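Local coordinates for phosphatidylinositol-specific phospholipase C1 (Streptomyces antibioticus, PDB 3H4X), which is a bacterial member of the calcium-dependent phosphoinositide phospholipase C family, built on a TIM-type beta/alpha barrel, at residues 293-298 with 306-311; 275-280 with 314-319. All coordinates share one frame; numbering follows the deposited sequence.

Both contacts involve the last beta-alpha-beta crossover of the barrel, in which helix 302-314 links the parallel strands 282-286 and 319-322. Interaction 1 ties the loop that follows strand 282-286 to the middle of this helix, whereas interaction 2 joins the turn leaving the helix to helix 274-278, just ahead of strand 282-286. Their centres lie about 18 Å apart and no touch connects them beyond the adjoining segments 306-311 and 314-319. Neither contact includes a residue of the acetyl group pockets, although Trp275 packs on Asp242, which belongs to one of them. Small molecules border both: an acetate ion about 3 Å from the Pro293 side chain at the nearest atoms, and an ethanol beside Asp277.

Interaction 1: residues 293-298 with 306-311; sequences PVIDGT and LARVRQ
Two successive bends, at chi2 (51°) and chi3 (49°), curl the Arg308 side chain back on itself and present its guanidinium to Pro293 and Ile295. The contact belongs to a beta-alpha-beta crossover of the barrel: residues 293-298 form part of the loop that precedes helix 302-314, and 306-311 are turns of that helix. Arg308 NH2 donates to Pro293 O at 2.9 Å with an almost straight N-H...O angle of 162°. The oxygen lies in the guanidinium plane, at its edge, but NH2 comes to the carbonyl from above the C=O plane. Ile295 contributes an apolar lid. Its CD1 sits over one guanidinium face, offset toward the rim, and reaches back to 4.0 Å from Arg308 CB, while Ile295 CG1 is 3.9 Å from Arg308 NH1; the two chains run past each other in opposite directions. The buried arginine is thus gripped through several N-H groups, since NH1 also donates to Ala288 O, so one side chain gathers two carbonyls of the loop onto the helix. Backbone bonding between Ile295 and His289 further ties this loop to itself. Beyond Ile295 the chain makes an Asx turn, with Asp296 OD2 accepting from Thr298 N. Within the helix, Gln311 OE1 takes a weak, bent hydrogen bond from Arg308 NE at 3.1 Å.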
loop_
_atom_site.group_PDB
_atom_site.type_symbol
_atom_site.label_atom_id
_atom_site.label_comp_id
_atom_site.label_asym_id
_atom_site.label_seq_id
_atom_site.Cartn_x
_atom_site.Cartn_y
_atom_site.Cartn_z
ATOM N N PRO A 293 -21.734 -11.341 -8.400
ATOM C CA PRO A 293 -21.615 -12.747 -8.020
ATOM C C PRO A 293 -20.154 -13.138 -7.834
ATOM O O PRO A 293 -19.310 -12.786 -8.658
ATOM C CB PRO A 293 -22.204 -13.485 -9.226
ATOM C CG PRO A 293 -21.981 -12.577 -10.370
ATOM C CD PRO A 293 -22.078 -11.178 -9.824
ATOM N N VAL A 294 -19.861 -13.868 -6.764
ATOM C CA VAL A 294 -18.475 -14.136 -6.399
ATOM C C VAL A 294 -17.726 -14.953 -7.450
ATOM O O VAL A 294 -18.299 -15.828 -8.109
ATOM C CB VAL A 294 -18.365 -14.823 -5.023
ATOM C CG1 VAL A 294 -19.073 -13.999 -3.960
ATOM C CG2 VAL A 294 -18.931 -16.228 -5.082
ATOM N N ILE A 295 -16.445 -14.641 -7.612
ATOM C CA ILE A 295 -15.550 -15.412 -8.462
ATOM C C ILE A 295 -14.376 -15.870 -7.606
ATOM O O ILE A 295 -14.252 -15.457 -6.456
ATOM C CB ILE A 295 -15.058 -14.592 -9.665
ATOM C CG1 ILE A 295 -14.286 -13.355 -9.199
ATOM C CG2 ILE A 295 -16.235 -14.197 -10.555
ATOM C CD1 ILE A 295 -13.735 -12.523 -10.333
ATOM N N ASP A 296 -13.525 -16.736 -8.146
ATOM C CA ASP A 296 -12.436 -17.281 -7.346
ATOM C C ASP A 296 -11.407 -16.206 -7.004
ATOM O O ASP A 296 -11.105 -15.342 -7.825
ATOM C CB ASP A 296 -11.761 -18.456 -8.050
ATOM C CG ASP A 296 -10.977 -19.318 -7.092
ATOM O OD1 ASP A 296 -11.603 -20.125 -6.372
ATOM O OD2 ASP A 296 -9.735 -19.188 -7.054
ATOM N N GLY A 297 -10.874 -16.274 -5.787
ATOM C CA GLY A 297 -9.900 -15.294 -5.320
ATOM C C GLY A 297 -8.499 -15.533 -5.854
ATOM O O GLY A 297 -7.638 -14.656 -5.769
ATOM N N THR A 298 -8.266 -16.719 -6.412
ATOM C CA THR A 298 -6.941 -17.091 -6.894
ATOM C C THR A 298 -6.964 -17.476 -8.366
ATOM O O THR A 298 -6.188 -16.948 -9.164
ATOM C CB THR A 298 -6.362 -18.257 -6.070
ATOM O OG1 THR A 298 -6.375 -17.911 -4.680
ATOM C CG2 THR A 298 -4.936 -18.574 -6.507
ATOM N N LEU A 306 -11.155 -9.731 -15.433
ATOM C CA LEU A 306 -11.161 -8.477 -16.169
ATOM C C LEU A 306 -12.487 -7.744 -15.996
ATOM O O LEU A 306 -12.513 -6.527 -15.808
ATOM C CB LEU A 306 -10.874 -8.718 -17.653
ATOM C CG LEU A 306 -9.422 -9.049 -18.001
ATOM C CD1 LEU A 306 -9.293 -9.419 -19.470
ATOM C CD2 LEU A 306 -8.511 -7.879 -17.657
ATOM N N ALA A 307 -13.588 -8.486 -16.069
ATOM C CA ALA A 307 -14.907 -7.895 -15.874
ATOM C C ALA A 307 -15.014 -7.283 -14.483
ATOM O O ALA A 307 -15.581 -6.208 -14.303
ATOM C CB ALA A 307 -15.998 -8.934 -16.089
ATOM N N ARG A 308 -14.462 -7.978 -13.499
ATOM C CA ARG A 308 -14.501 -7.507 -12.121
ATOM C C ARG A 308 -13.688 -6.217 -11.954
ATOM O O ARG A 308 -14.132 -5.275 -11.295
ATOM C CB ARG A 308 -14.015 -8.610 -11.179
ATOM C CG ARG A 308 -14.078 -8.275 -9.696
ATOM C CD ARG A 308 -15.440 -7.758 -9.245
ATOM N NE ARG A 308 -16.579 -8.577 -9.672
ATOM C CZ ARG A 308 -16.952 -9.717 -9.097
ATOM N NH1 ARG A 308 -16.265 -10.221 -8.080
ATOM N NH2 ARG A 308 -18.017 -10.368 -9.552
ATOM N N VAL A 309 -12.510 -6.165 -12.565
ATOM C CA VAL A 309 -11.703 -4.952 -12.521
ATOM C C VAL A 309 -12.450 -3.776 -13.156
ATOM O O VAL A 309 -12.464 -2.671 -12.617
ATOM C CB VAL A 309 -10.338 -5.155 -13.205
ATOM C CG1 VAL A 309 -9.593 -3.839 -13.307
ATOM C CG2 VAL A 309 -9.516 -6.173 -12.433
ATOM N N ARG A 310 -13.081 -4.021 -14.300
ATOM C CA ARG A 310 -13.850 -2.978 -14.966
ATOM C C ARG A 310 -15.016 -2.493 -14.104
ATOM O O ARG A 310 -15.306 -1.300 -14.054
ATOM C CB ARG A 310 -14.365 -3.478 -16.314
ATOM C CG ARG A 310 -13.270 -3.755 -17.321
ATOM C CD ARG A 310 -12.678 -2.464 -17.847
ATOM N NE ARG A 310 -11.808 -2.698 -18.996
ATOM C CZ ARG A 310 -11.403 -1.747 -19.832
ATOM N NH1 ARG A 310 -11.792 -0.493 -19.650
ATOM N NH2 ARG A 310 -10.611 -2.052 -20.851
ATOM N N GLN A 311 -15.684 -3.425 -13.434
ATOM C CA GLN A 311 -16.789 -3.059 -12.557
ATOM C C GLN A 311 -16.295 -2.146 -11.437
ATOM O O GLN A 311 -16.908 -1.125 -11.131
ATOM C CB GLN A 311 -17.455 -4.298 -11.955
ATOM C CG GLN A 311 -18.614 -3.951 -11.025
ATOM C CD GLN A 311 -19.171 -5.145 -10.284
ATOM O OE1 GLN A 311 -18.574 -6.218 -10.264
ATOM N NE2 GLN A 311 -20.336 -4.966 -9.672
#

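Interaction 2: residues 275-280 with 314-319; sequences WYDTRH and AAHASF. With EOH (ethanol), chain N.
Asp277 and His316 meet where helix 274-278 lies beside the turn that ends helix 302-314, ahead of barrel strand 319-322. From its CB, 3.4 Å from His316 ND1, the Asp277 side chain extends with CG on the far side from its backbone N (chi1 -156°), which carries the carboxylate toward the histidine. Asp277 CG has the ethanol carbon C1 on its flank at 3.6 Å. The carboxylate then divides: OD1 faces ethanol C1 and has Arg337 as a long, weak ionic partner, whereas OD2 accepts from His316 ND1 at 2.8 Å. This bond is nearly straight, 167° at the hydrogen, and uses the anti lone pair of OD2. It lies close to the imidazole plane, although ring and carboxylate planes are 69° apart. His316 has positive phi and is the C-prime residue of a Schellman motif, and Ala314 O of the preceding helix end lies over one face of its ring. His280 closes helix 274-278 with a second Schellman motif, in which His280 N donates to Asp277 O at 3.1 Å; the same carbonyl oxygen accepts from the ethanol hydroxyl at 2.9 Å. The straight bond close to the ring plane fixes the rotation of the imidazole. As donor to OD2, ND1 carries a proton, and the neighbouring carboxylate would probably favour the doubly protonated, cationic ring.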
loop_
_atom_site.group_PDB
_atom_site.type_symbol
_atom_site.label_atom_id
_atom_site.label_comp_id
_atom_site.label_asym_id
_atom_site.label_seq_id
_atom_site.Cartn_x
_atom_site.Cartn_y
_atom_site.Cartn_z
ATOM N N TRP A 275 -17.327 10.134 -4.340
ATOM C CA TRP A 275 -16.727 11.116 -3.444
ATOM C C TRP A 275 -15.203 11.046 -3.492
ATOM O O TRP A 275 -14.525 12.071 -3.528
ATOM C CB TRP A 275 -17.232 10.853 -2.027
ATOM C CG TRP A 275 -16.752 11.788 -0.961
ATOM C CD1 TRP A 275 -17.252 13.023 -0.668
ATOM C CD2 TRP A 275 -15.708 11.539 -0.009
ATOM N NE1 TRP A 275 -16.572 13.565 0.396
ATOM C CE2 TRP A 275 -15.620 12.675 0.817
ATOM C CE3 TRP A 275 -14.835 10.469 0.218
ATOM C CZ2 TRP A 275 -14.696 12.772 1.853
ATOM C CZ3 TRP A 275 -13.921 10.569 1.245
ATOM C CH2 TRP A 275 -13.858 11.712 2.052
ATOM N N TYR A 276 -14.671 9.827 -3.501
ATOM C CA TYR A 276 -13.221 9.616 -3.512
ATOM C C TYR A 276 -12.598 10.087 -4.815
ATOM O O TYR A 276 -11.524 10.684 -4.829
ATOM C CB TYR A 276 -12.882 8.134 -3.292
ATOM C CG TYR A 276 -13.410 7.612 -1.987
ATOM C CD1 TYR A 276 -12.640 7.664 -0.832
ATOM C CD2 TYR A 276 -14.693 7.098 -1.898
ATOM C CE1 TYR A 276 -13.131 7.208 0.371
ATOM C CE2 TYR A 276 -15.190 6.638 -0.699
ATOM C CZ TYR A 276 -14.405 6.696 0.431
ATOM O OH TYR A 276 -14.892 6.249 1.634
ATOM N N ASP A 277 -13.277 9.791 -5.915
ATOM C CA ASP A 277 -12.778 10.123 -7.243
ATOM C C ASP A 277 -12.765 11.639 -7.444
ATOM O O ASP A 277 -11.796 12.209 -7.947
ATOM C CB ASP A 277 -13.663 9.446 -8.289
ATOM C CG ASP A 277 -12.961 9.226 -9.612
ATOM O OD1 ASP A 277 -11.882 9.816 -9.836
ATOM O OD2 ASP A 277 -13.508 8.456 -10.432
ATOM N N THR A 278 -13.842 12.292 -7.022
ATOM C CA THR A 278 -13.958 13.740 -7.150
ATOM C C THR A 278 -12.812 14.457 -6.433
ATOM O O THR A 278 -12.295 15.468 -6.916
ATOM C CB THR A 278 -15.313 14.228 -6.599
ATOM O OG1 THR A 278 -16.378 13.644 -7.361
ATOM C CG2 THR A 278 -15.408 15.743 -6.668
ATOM N N ARG A 279 -12.410 13.916 -5.289
ATOM C CA ARG A 279 -11.385 14.542 -4.459
ATOM C C ARG A 279 -9.972 14.037 -4.743
ATOM O O ARG A 279 -9.008 14.499 -4.127
ATOM C CB ARG A 279 -11.740 14.364 -2.981
ATOM C CG ARG A 279 -12.902 15.246 -2.540
ATOM C CD ARG A 279 -13.569 14.750 -1.268
ATOM N NE ARG A 279 -14.545 15.718 -0.770
ATOM C CZ ARG A 279 -14.372 16.469 0.315
ATOM N NH1 ARG A 279 -13.263 16.360 1.036
ATOM N NH2 ARG A 279 -15.315 17.325 0.689
ATOM N N HIS A 280 -9.860 13.099 -5.680
ATOM C CA HIS A 280 -8.574 12.526 -6.087
ATOM C C HIS A 280 -7.920 11.669 -5.004
ATOM O O HIS A 280 -6.701 11.475 -5.003
ATOM C CB HIS A 280 -7.613 13.613 -6.573
ATOM C CG HIS A 280 -8.234 14.567 -7.543
ATOM N ND1 HIS A 280 -8.894 14.148 -8.679
ATOM C CD2 HIS A 280 -8.315 15.918 -7.538
ATOM C CE1 HIS A 280 -9.346 15.201 -9.336
ATOM N NE2 HIS A 280 -9.010 16.288 -8.663
ATOM N N ALA A 314 -15.421 1.373 -12.648
ATOM C CA ALA A 314 -16.618 2.191 -12.829
ATOM C C ALA A 314 -17.152 2.670 -11.480
ATOM O O ALA A 314 -17.758 3.738 -11.384
ATOM C CB ALA A 314 -17.681 1.420 -13.593
ATOM N N ALA A 315 -16.909 1.876 -10.440
ATOM C CA ALA A 315 -17.292 2.240 -9.078
ATOM C C ALA A 315 -16.205 3.047 -8.355
ATOM O O ALA A 315 -16.239 3.189 -7.134
ATOM C CB ALA A 315 -17.652 0.995 -8.283
ATOM N N HIS A 316 -15.245 3.567 -9.118
ATOM C CA HIS A 316 -14.274 4.549 -8.622
ATOM C C HIS A 316 -13.124 4.001 -7.785
ATOM O O HIS A 316 -12.443 4.757 -7.099
ATOM C CB HIS A 316 -14.983 5.682 -7.880
ATOM C CG HIS A 316 -16.083 6.315 -8.673
ATOM N ND1 HIS A 316 -15.848 7.214 -9.693
ATOM C CD2 HIS A 316 -17.427 6.165 -8.606
ATOM C CE1 HIS A 316 -17.002 7.592 -10.216
ATOM N NE2 HIS A 316 -17.974 6.969 -9.575
ATOM N N ALA A 317 -12.880 2.701 -7.856
ATOM C CA ALA A 317 -11.691 2.147 -7.220
ATOM C C ALA A 317 -10.432 2.703 -7.880
ATOM O O ALA A 317 -10.411 2.944 -9.091
ATOM C CB ALA A 317 -11.696 0.631 -7.315
ATOM N N SER A 318 -9.387 2.908 -7.084
ATOM C CA SER A 318 -8.045 3.123 -7.624
ATOM C C SER A 318 -7.338 1.788 -7.811
ATOM O O SER A 318 -6.570 1.610 -8.758
ATOM C CB SER A 318 -7.204 3.983 -6.687
ATOM O OG SER A 318 -7.764 5.268 -6.529
ATOM N N PHE A 319 -7.580 0.856 -6.893
ATOM C CA PHE A 319 -6.975 -0.468 -6.955
ATOM C C PHE A 319 -8.020 -1.517 -6.626
ATOM O O PHE A 319 -8.860 -1.306 -5.752
ATOM C CB PHE A 319 -5.832 -0.612 -5.944
ATOM C CG PHE A 319 -4.708 0.361 -6.137
ATOM C CD1 PHE A 319 -3.601 0.022 -6.898
ATOM C CD2 PHE A 319 -4.745 1.610 -5.534
ATOM C CE1 PHE A 319 -2.560 0.916 -7.057
ATOM C CE2 PHE A 319 -3.701 2.506 -5.694
ATOM C CZ PHE A 319 -2.612 2.159 -6.458
HETATM C C1 EOH N . -12.800 12.512 -11.142
HETATM C C2 EOH N . -14.324 12.530 -11.131
HETATM O O EOH N . -12.251 13.593 -10.424
#